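Local coordinates for HTH-type transcriptional regulator TreR (Bacillus subtilis, PDB 2OGG), which represses transcription of the trePA trehalose operon and binds trehalose-6-phosphate, the fragment here being its effector-binding domain, at residues Val51-Asp56 with Thr100-Glu105; Glu77-Glu80 with Ser86-Tyr89. One frame throughout, in Å; residues are numbered along the deposited sequence.

Contact 1: Val51-Asp56 with Thr100-Glu105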
ATOM      1  N   VAL A  51      14.854  -1.377 -25.064  1.00 42.98           N
ATOM      2  CA  VAL A  51      15.379  -0.772 -23.863  1.00 40.68           C
ATOM      3  C   VAL A  51      15.056  -1.463 -22.551  1.00 42.05           C
ATOM      4  O   VAL A  51      15.653  -1.131 -21.531  1.00 45.63           O
ATOM      5  CB  VAL A  51      15.042   0.703 -23.803  1.00 38.08           C
ATOM      6  CG1 VAL A  51      15.600   1.396 -25.020  1.00 35.27           C
ATOM      7  CG2 VAL A  51      13.551   0.880 -23.752  1.00 38.17           C
ATOM      8  N   ILE A  52      14.047  -2.337 -22.553  1.00 42.05           N
ATOM      9  CA  ILE A  52      13.706  -3.118 -21.380  1.00 38.58           C
ATOM     10  C   ILE A  52      13.758  -4.602 -21.712  1.00 41.34           C
ATOM     11  O   ILE A  52      13.290  -5.030 -22.771  1.00 43.86           O
ATOM     12  CB  ILE A  52      12.300  -2.767 -20.843  1.00 40.60           C
ATOM     13  CG1 ILE A  52      12.262  -1.310 -20.389  1.00 42.18           C
ATOM     14  CG2 ILE A  52      11.954  -3.656 -19.630  1.00 36.90           C
ATOM     15  CD1 ILE A  52      10.993  -0.584 -20.776  1.00 44.46           C
ATOM     16  N   LEU A  53      14.274  -5.404 -20.792  1.00 39.15           N
ATOM     17  CA  LEU A  53      14.230  -6.842 -20.997  1.00 38.15           C
ATOM     18  C   LEU A  53      13.401  -7.459 -19.898  1.00 37.88           C
ATOM     19  O   LEU A  53      13.637  -7.182 -18.726  1.00 43.30           O
ATOM     20  CB  LEU A  53      15.628  -7.443 -21.030  1.00 34.60           C
ATOM     21  CG  LEU A  53      15.537  -8.920 -21.381  1.00 39.50           C
ATOM     22  CD1 LEU A  53      15.341  -9.079 -22.879  1.00 32.23           C
ATOM     23  CD2 LEU A  53      16.717  -9.744 -20.830  1.00 33.99           C
ATOM     24  N   ASP A  54      12.285  -8.080 -20.277  1.00 40.66           N
ATOM     25  CA  ASP A  54      11.334  -8.623 -19.304  1.00 39.74           C
ATOM     26  C   ASP A  54      11.427 -10.143 -19.252  1.00 39.43           C
ATOM     27  O   ASP A  54      11.256 -10.815 -20.269  1.00 42.68           O
ATOM     28  CB  ASP A  54       9.919  -8.213 -19.678  1.00 38.14           C
ATOM     29  CG  ASP A  54       9.578  -6.800 -19.217  1.00 55.63           C
ATOM     30  OD1 ASP A  54       9.972  -6.448 -18.079  1.00 63.53           O
ATOM     31  OD2 ASP A  54       8.834  -6.072 -19.936  1.00 59.81           O
ATOM     32  N   LYS A  55      11.805 -10.682 -18.107  1.00 37.15           N
ATOM     33  CA  LYS A  55      11.839 -12.145 -17.935  1.00 38.40           C
ATOM     34  C   LYS A  55      10.751 -12.625 -16.972  1.00 39.56           C
ATOM     35  O   LYS A  55      10.636 -12.106 -15.864  1.00 43.25           O
ATOM     36  CB  LYS A  55      13.231 -12.570 -17.469  1.00 36.12           C
ATOM     37  CG  LYS A  55      14.317 -12.136 -18.456  1.00 38.19           C
ATOM     38  CD  LYS A  55      15.723 -12.120 -17.863  1.00 34.76           C
ATOM     39  CE  LYS A  55      16.234 -13.542 -17.661  1.00 51.64           C
ATOM     40  NZ  LYS A  55      17.697 -13.601 -17.443  1.00 48.89           N
ATOM     41  N   ASP A  56       9.791 -13.391 -17.469  1.00 40.09           N
ATOM     42  CA  ASP A  56       8.793 -13.961 -16.570  1.00 40.33           C
ATOM     43  C   ASP A  56       9.009 -15.461 -16.426  1.00 40.46           C
ATOM     44  O   ASP A  56       9.109 -16.140 -17.442  1.00 42.35           O
ATOM     45  CB  ASP A  56       7.369 -13.688 -17.074  1.00 37.17           C
ATOM     46  CG  ASP A  56       6.862 -12.287 -16.699  1.00 57.19           C
ATOM     47  OD1 ASP A  56       6.351 -12.164 -15.562  1.00 65.38           O
ATOM     48  OD2 ASP A  56       6.915 -11.331 -17.542  1.00 43.25           O
ATOM     49  N   THR A 100      24.672  -7.530 -18.463  1.00 42.88           N
ATOM     50  CA  THR A 100      25.164  -8.883 -18.706  1.00 38.15           C
ATOM     51  C   THR A 100      25.281  -9.098 -20.212  1.00 37.15           C
ATOM     52  O   THR A 100      24.776  -8.291 -20.989  1.00 35.07           O
ATOM     53  CB  THR A 100      24.125  -9.877 -18.197  1.00 38.61           C
ATOM     54  OG1 THR A 100      22.911  -9.622 -18.891  1.00 34.17           O
ATOM     55  CG2 THR A 100      23.892  -9.705 -16.688  1.00 28.25           C
ATOM     56  N   ASP A 101      25.795 -10.253 -20.628  1.00 37.22           N
ATOM     57  CA  ASP A 101      25.873 -10.539 -22.063  1.00 38.12           C
ATOM     58  C   ASP A 101      24.474 -10.609 -22.697  1.00 38.32           C
ATOM     59  O   ASP A 101      24.205  -9.952 -23.698  1.00 38.02           O
ATOM     60  CB  ASP A 101      26.691 -11.803 -22.342  1.00 36.18           C
ATOM     61  CG  ASP A 101      28.039 -11.786 -21.640  1.00 39.75           C
ATOM     62  OD1 ASP A 101      28.043 -11.610 -20.407  1.00 41.01           O
ATOM     63  OD2 ASP A 101      29.093 -11.918 -22.309  1.00 33.23           O
ATOM     64  N   GLU A 102      23.532 -11.221 -21.995  1.00 38.87           N
ATOM     65  CA  GLU A 102      22.176 -11.308 -22.507  1.00 40.34           C
ATOM     66  C   GLU A 102      21.570  -9.923 -22.782  1.00 41.46           C
ATOM     67  O   GLU A 102      20.926  -9.701 -23.816  1.00 41.75           O
ATOM     68  CB  GLU A 102      21.312 -12.105 -21.544  1.00 39.66           C
ATOM     69  CG  GLU A 102      19.894 -12.285 -22.021  1.00 41.01           C
ATOM     70  CD  GLU A 102      19.030 -12.896 -20.951  1.00 41.17           C
ATOM     71  OE1 GLU A 102      19.052 -12.358 -19.820  1.00 46.88           O
ATOM     72  OE2 GLU A 102      18.428 -13.969 -21.208  1.00 35.81           O
ATOM     73  N   ASP A 103      21.838  -8.987 -21.876  1.00 41.76           N
ATOM     74  CA  ASP A 103      21.438  -7.582 -22.030  1.00 43.56           C
ATOM     75  C   ASP A 103      22.010  -6.907 -23.305  1.00 43.45           C
ATOM     76  O   ASP A 103      21.374  -6.047 -23.905  1.00 47.77           O
ATOM     77  CB  ASP A 103      21.857  -6.774 -20.783  1.00 43.76           C
ATOM     78  CG  ASP A 103      21.030  -7.124 -19.530  1.00 47.69           C
ATOM     79  OD1 ASP A 103      19.994  -7.814 -19.667  1.00 46.49           O
ATOM     80  OD2 ASP A 103      21.406  -6.687 -18.413  1.00 46.54           O
ATOM     81  N   ARG A 104      23.233  -7.229 -23.680  1.00 37.53           N
ATOM     82  CA  ARG A 104      23.845  -6.519 -24.787  1.00 37.65           C
ATOM     83  C   ARG A 104      23.465  -7.102 -26.141  1.00 38.44           C
ATOM     84  O   ARG A 104      23.416  -6.388 -27.145  1.00 36.43           O
ATOM     85  CB  ARG A 104      25.355  -6.460 -24.609  1.00 35.16           C
ATOM     86  CG  ARG A 104      25.753  -5.820 -23.302  1.00 34.04           C
ATOM     87  CD  ARG A 104      27.252  -5.666 -23.191  1.00 30.62           C
ATOM     88  NE  ARG A 104      27.579  -4.266 -22.950  1.00 29.08           N
ATOM     89  CZ  ARG A 104      27.823  -3.735 -21.755  1.00 27.01           C
ATOM     90  NH1 ARG A 104      27.932  -4.516 -20.683  1.00 35.99           N
ATOM     91  NH2 ARG A 104      28.027  -2.424 -21.653  1.00 12.06           N
ATOM     92  N   GLU A 105      23.140  -8.390 -26.159  1.00 40.03           N
ATOM     93  CA  GLU A 105      22.674  -9.026 -27.384  1.00 39.64           C
ATOM     94  C   GLU A 105      21.306  -8.486 -27.743  1.00 40.23           C
ATOM     95  O   GLU A 105      21.055  -8.140 -28.888  1.00 40.43           O
ATOM     96  CB  GLU A 105      22.540 -10.528 -27.196  1.00 38.52           C
ATOM     97  CG  GLU A 105      23.800 -11.304 -27.372  1.00 47.38           C
ATOM     98  CD  GLU A 105      23.486 -12.739 -27.673  1.00 59.39           C
ATOM     99  OE1 GLU A 105      22.300 -13.113 -27.494  1.00 57.10           O
ATOM    100  OE2 GLU A 105      24.368 -13.439 -28.224  1.00 63.48           O
TER
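Where Leu53 of strand 51-56 faces Asp103 of helix 101-105, the two axes approach to 9.7 Å and their directions stand 126° apart, with the two CA atoms 7.3 Å from each other. Leu53 and Lys55 both direct their side chains at the helix. Leu53 meets Glu102 roughly at a right angle: its CD2 methyl lies 3.6 Å from Glu102 OE1 and 4.0 Å from Asp103 OD1. Lys55 and Glu102 reach for each other from opposite directions and close a salt bridge, NZ to OE1 at 3.0 Å, through the syn lone pair of that oxygen. Glu102 manages this with CG trans to its backbone N (chi1 -178°) and the chain straight beyond, whereas the lysine bends at chi3. In this UTRA domain, the effector-binding part of the repressor, the contact joins helix 101-106 to strand 49-59, inside the antiparallel sheet, and the helix begins with a capping box. Thr100, the N-cap, takes a bond from Asp103 N to its OG1 (3.2 Å); the return bond, Thr100 N to Asp103 OD2, is weak. The firmer partner of that carboxylate is Arg136, a salt bridge through OD2, while Ile41 touches both Lys55 and Glu102.

Contact 2: Glu77-Glu80 with Ser86-Tyr89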
ATOM      1  N   GLU A  77      -2.379  -9.333 -17.601  1.00 35.86           N
ATOM      2  CA  GLU A  77      -3.818  -9.429 -17.821  1.00 34.86           C
ATOM      3  C   GLU A  77      -4.259 -10.873 -17.973  1.00 39.71           C
ATOM      4  O   GLU A  77      -5.222 -11.307 -17.333  1.00 44.20           O
ATOM      5  CB  GLU A  77      -4.250  -8.570 -19.016  1.00 34.61           C
ATOM      6  CG  GLU A  77      -4.211  -7.086 -18.708  1.00 31.81           C
ATOM      7  CD  GLU A  77      -4.531  -6.233 -19.909  1.00 48.07           C
ATOM      8  OE1 GLU A  77      -4.484  -6.787 -21.021  1.00 52.52           O
ATOM      9  OE2 GLU A  77      -4.887  -5.034 -19.738  1.00 35.66           O
ATOM     10  N   TYR A  78      -3.436 -11.682 -18.625  1.00 39.25           N
ATOM     11  CA  TYR A  78      -3.802 -13.068 -18.812  1.00 37.67           C
ATOM     12  C   TYR A  78      -3.866 -13.811 -17.508  1.00 41.52           C
ATOM     13  O   TYR A  78      -4.692 -14.712 -17.331  1.00 42.72           O
ATOM     14  CB  TYR A  78      -2.838 -13.772 -19.729  1.00 35.14           C
ATOM     15  CG  TYR A  78      -3.184 -15.213 -19.891  1.00 37.76           C
ATOM     16  CD1 TYR A  78      -4.292 -15.608 -20.640  1.00 35.36           C
ATOM     17  CD2 TYR A  78      -2.358 -16.200 -19.363  1.00 39.52           C
ATOM     18  CE1 TYR A  78      -4.568 -16.971 -20.856  1.00 44.10           C
ATOM     19  CE2 TYR A  78      -2.653 -17.548 -19.514  1.00 35.63           C
ATOM     20  CZ  TYR A  78      -3.765 -17.929 -20.235  1.00 45.86           C
ATOM     21  OH  TYR A  78      -4.021 -19.269 -20.376  1.00 45.62           O
ATOM     22  N   ILE A  79      -2.807 -13.640 -16.734  1.00 42.90           N
ATOM     23  CA  ILE A  79      -2.706 -14.255 -15.416  1.00 40.61           C
ATOM     24  C   ILE A  79      -3.774 -13.816 -14.436  1.00 40.44           C
ATOM     25  O   ILE A  79      -4.448 -14.644 -13.855  1.00 44.18           O
ATOM     26  CB  ILE A  79      -1.311 -14.050 -14.843  1.00 40.76           C
ATOM     27  CG1 ILE A  79      -0.339 -14.882 -15.675  1.00 38.34           C
ATOM     28  CG2 ILE A  79      -1.270 -14.455 -13.402  1.00 41.47           C
ATOM     29  CD1 ILE A  79       1.006 -15.032 -15.083  1.00 35.01           C
ATOM     30  N   GLU A  80      -4.021 -12.517 -14.350  1.00 43.30           N
ATOM     31  CA  GLU A  80      -5.121 -12.021 -13.542  1.00 41.21           C
ATOM     32  C   GLU A  80      -6.454 -12.601 -14.012  1.00 41.93           C
ATOM     33  O   GLU A  80      -7.331 -12.926 -13.203  1.00 40.97           O
ATOM     34  CB  GLU A  80      -5.172 -10.508 -13.608  1.00 42.28           C
ATOM     35  CG  GLU A  80      -4.024  -9.819 -12.892  1.00 45.78           C
ATOM     36  CD  GLU A  80      -4.086 -10.030 -11.392  1.00 61.49           C
ATOM     37  OE1 GLU A  80      -5.120  -9.666 -10.782  1.00 56.46           O
ATOM     38  OE2 GLU A  80      -3.106 -10.574 -10.829  1.00 62.68           O
ATOM     39  N   SER A  86      -6.889 -15.478  -6.571  1.00 41.99           N
ATOM     40  CA  SER A  86      -6.074 -16.340  -5.721  1.00 38.96           C
ATOM     41  C   SER A  86      -4.758 -15.662  -5.426  1.00 39.95           C
ATOM     42  O   SER A  86      -3.925 -16.215  -4.720  1.00 42.71           O
ATOM     43  CB  SER A  86      -5.765 -17.652  -6.438  1.00 40.54           C
ATOM     44  OG  SER A  86      -6.937 -18.333  -6.827  1.00 47.02           O
ATOM     45  N   ILE A  87      -4.453 -14.619  -6.185  1.00 41.44           N
ATOM     46  CA  ILE A  87      -3.214 -13.886  -5.965  1.00 42.48           C
ATOM     47  C   ILE A  87      -3.327 -12.947  -4.773  1.00 43.50           C
ATOM     48  O   ILE A  87      -4.246 -12.125  -4.694  1.00 47.94           O
ATOM     49  CB  ILE A  87      -2.799 -13.091  -7.202  1.00 43.10           C
ATOM     50  CG1 ILE A  87      -2.705 -14.032  -8.408  1.00 41.43           C
ATOM     51  CG2 ILE A  87      -1.450 -12.393  -6.941  1.00 35.97           C
ATOM     52  CD1 ILE A  87      -1.979 -13.432  -9.607  1.00 36.59           C
ATOM     53  N   SER A  88      -2.390 -13.060  -3.846  1.00 43.00           N
ATOM     54  CA  SER A  88      -2.526 -12.382  -2.568  1.00 43.75           C
ATOM     55  C   SER A  88      -1.688 -11.117  -2.452  1.00 41.99           C
ATOM     56  O   SER A  88      -2.198 -10.031  -2.179  1.00 42.30           O
ATOM     57  CB  SER A  88      -2.187 -13.335  -1.434  1.00 42.66           C
ATOM     58  OG  SER A  88      -2.457 -12.705  -0.199  1.00 55.37           O
ATOM     59  N   TYR A  89      -0.379 -11.282  -2.510  1.00 44.01           N
ATOM     60  CA  TYR A  89       0.518 -10.146  -2.410  1.00 44.07           C
ATOM     61  C   TYR A  89       1.687 -10.379  -3.314  1.00 42.82           C
ATOM     62  O   TYR A  89       1.987 -11.521  -3.667  1.00 43.17           O
ATOM     63  CB  TYR A  89       1.008  -9.945  -0.968  1.00 45.69           C
ATOM     64  CG  TYR A  89       1.797 -11.107  -0.388  1.00 43.16           C
ATOM     65  CD1 TYR A  89       1.138 -12.230   0.108  1.00 55.23           C
ATOM     66  CD2 TYR A  89       3.174 -10.994  -0.149  1.00 54.27           C
ATOM     67  CE1 TYR A  89       1.834 -13.262   0.770  1.00 66.70           C
ATOM     68  CE2 TYR A  89       3.890 -12.012   0.520  1.00 61.84           C
ATOM     69  CZ  TYR A  89       3.212 -13.155   0.967  1.00 67.22           C
ATOM     70  OH  TYR A  89       3.879 -14.186   1.621  1.00 58.78           O
TER
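Ile87, the first residue of strand 87-98, turns its side chain toward segment 77-80 of helix 75-83 and puts one methyl, CD1, against two consecutive helix residues. The backbones stay well apart, the nearest CA atoms, those of Glu80 and Ile87, being 8.0 Å from each other. The closer of the two touches is to Glu80: its OE2 lies 3.3 Å from Ile87 CD1, a carboxylate oxygen resting against a methyl, with the two side chains crossing at about a right angle. Glu80 gets there by folding rather than stretching. Its chain bends at chi2 (-67°), which swings the carboxylate over to the strand although the side chain does not leave the helix in that direction. The other touch is apolar, Ile79 CG2 to Ile87 CD1 at 4.0 Å, and these two side chains cross at about a right angle as well. Ile79 also packs on Phe130 and Gln131 of strand 129-138, joining the helix to the sheet.

All three touching residues are buried, yet their contact is small, 94 Å² counting both sides. On the looser, partly exposed side the neighbours work in other directions, Tyr89 stacking on Phe123 and Glu77 OE2 accepting from Leu85 N of the second subunit.

The polar end of Glu80 is claimed by another chain, for its OE2 forms a salt bridge with Arg150 of the third subunit, which also packs on Ile87, and Ser88 makes backbone hydrogen bonds to that same subunit. In this dimer of dimers, then, the end of helix 75-83 and the start of strand 87-98, the strand outermost in this chain's antiparallel UTRA sheet, lie on either side of a short turn and take part in the interface with the third subunit.

Overall arrangement
Contact 1 and contact 2 lie on opposite sides of the chain's centre, their own centres 25 Å apart, and they do not touch, the nearest atoms being about 6 Å from each other. Along the chain, contact 2 falls within the loop that contact 1 closes. Strand 87-98 starts in contact 2 and leads almost directly into helix 101-106 of contact 1, while both contacts reach the same six-stranded antiparallel sheet. Their surroundings differ: other subunits reach contact 2, whereas none touches the segments of contact 1. A bound sodium ion lies about 12 Å from the side chain of Asp103 in contact 1, too far for coordination.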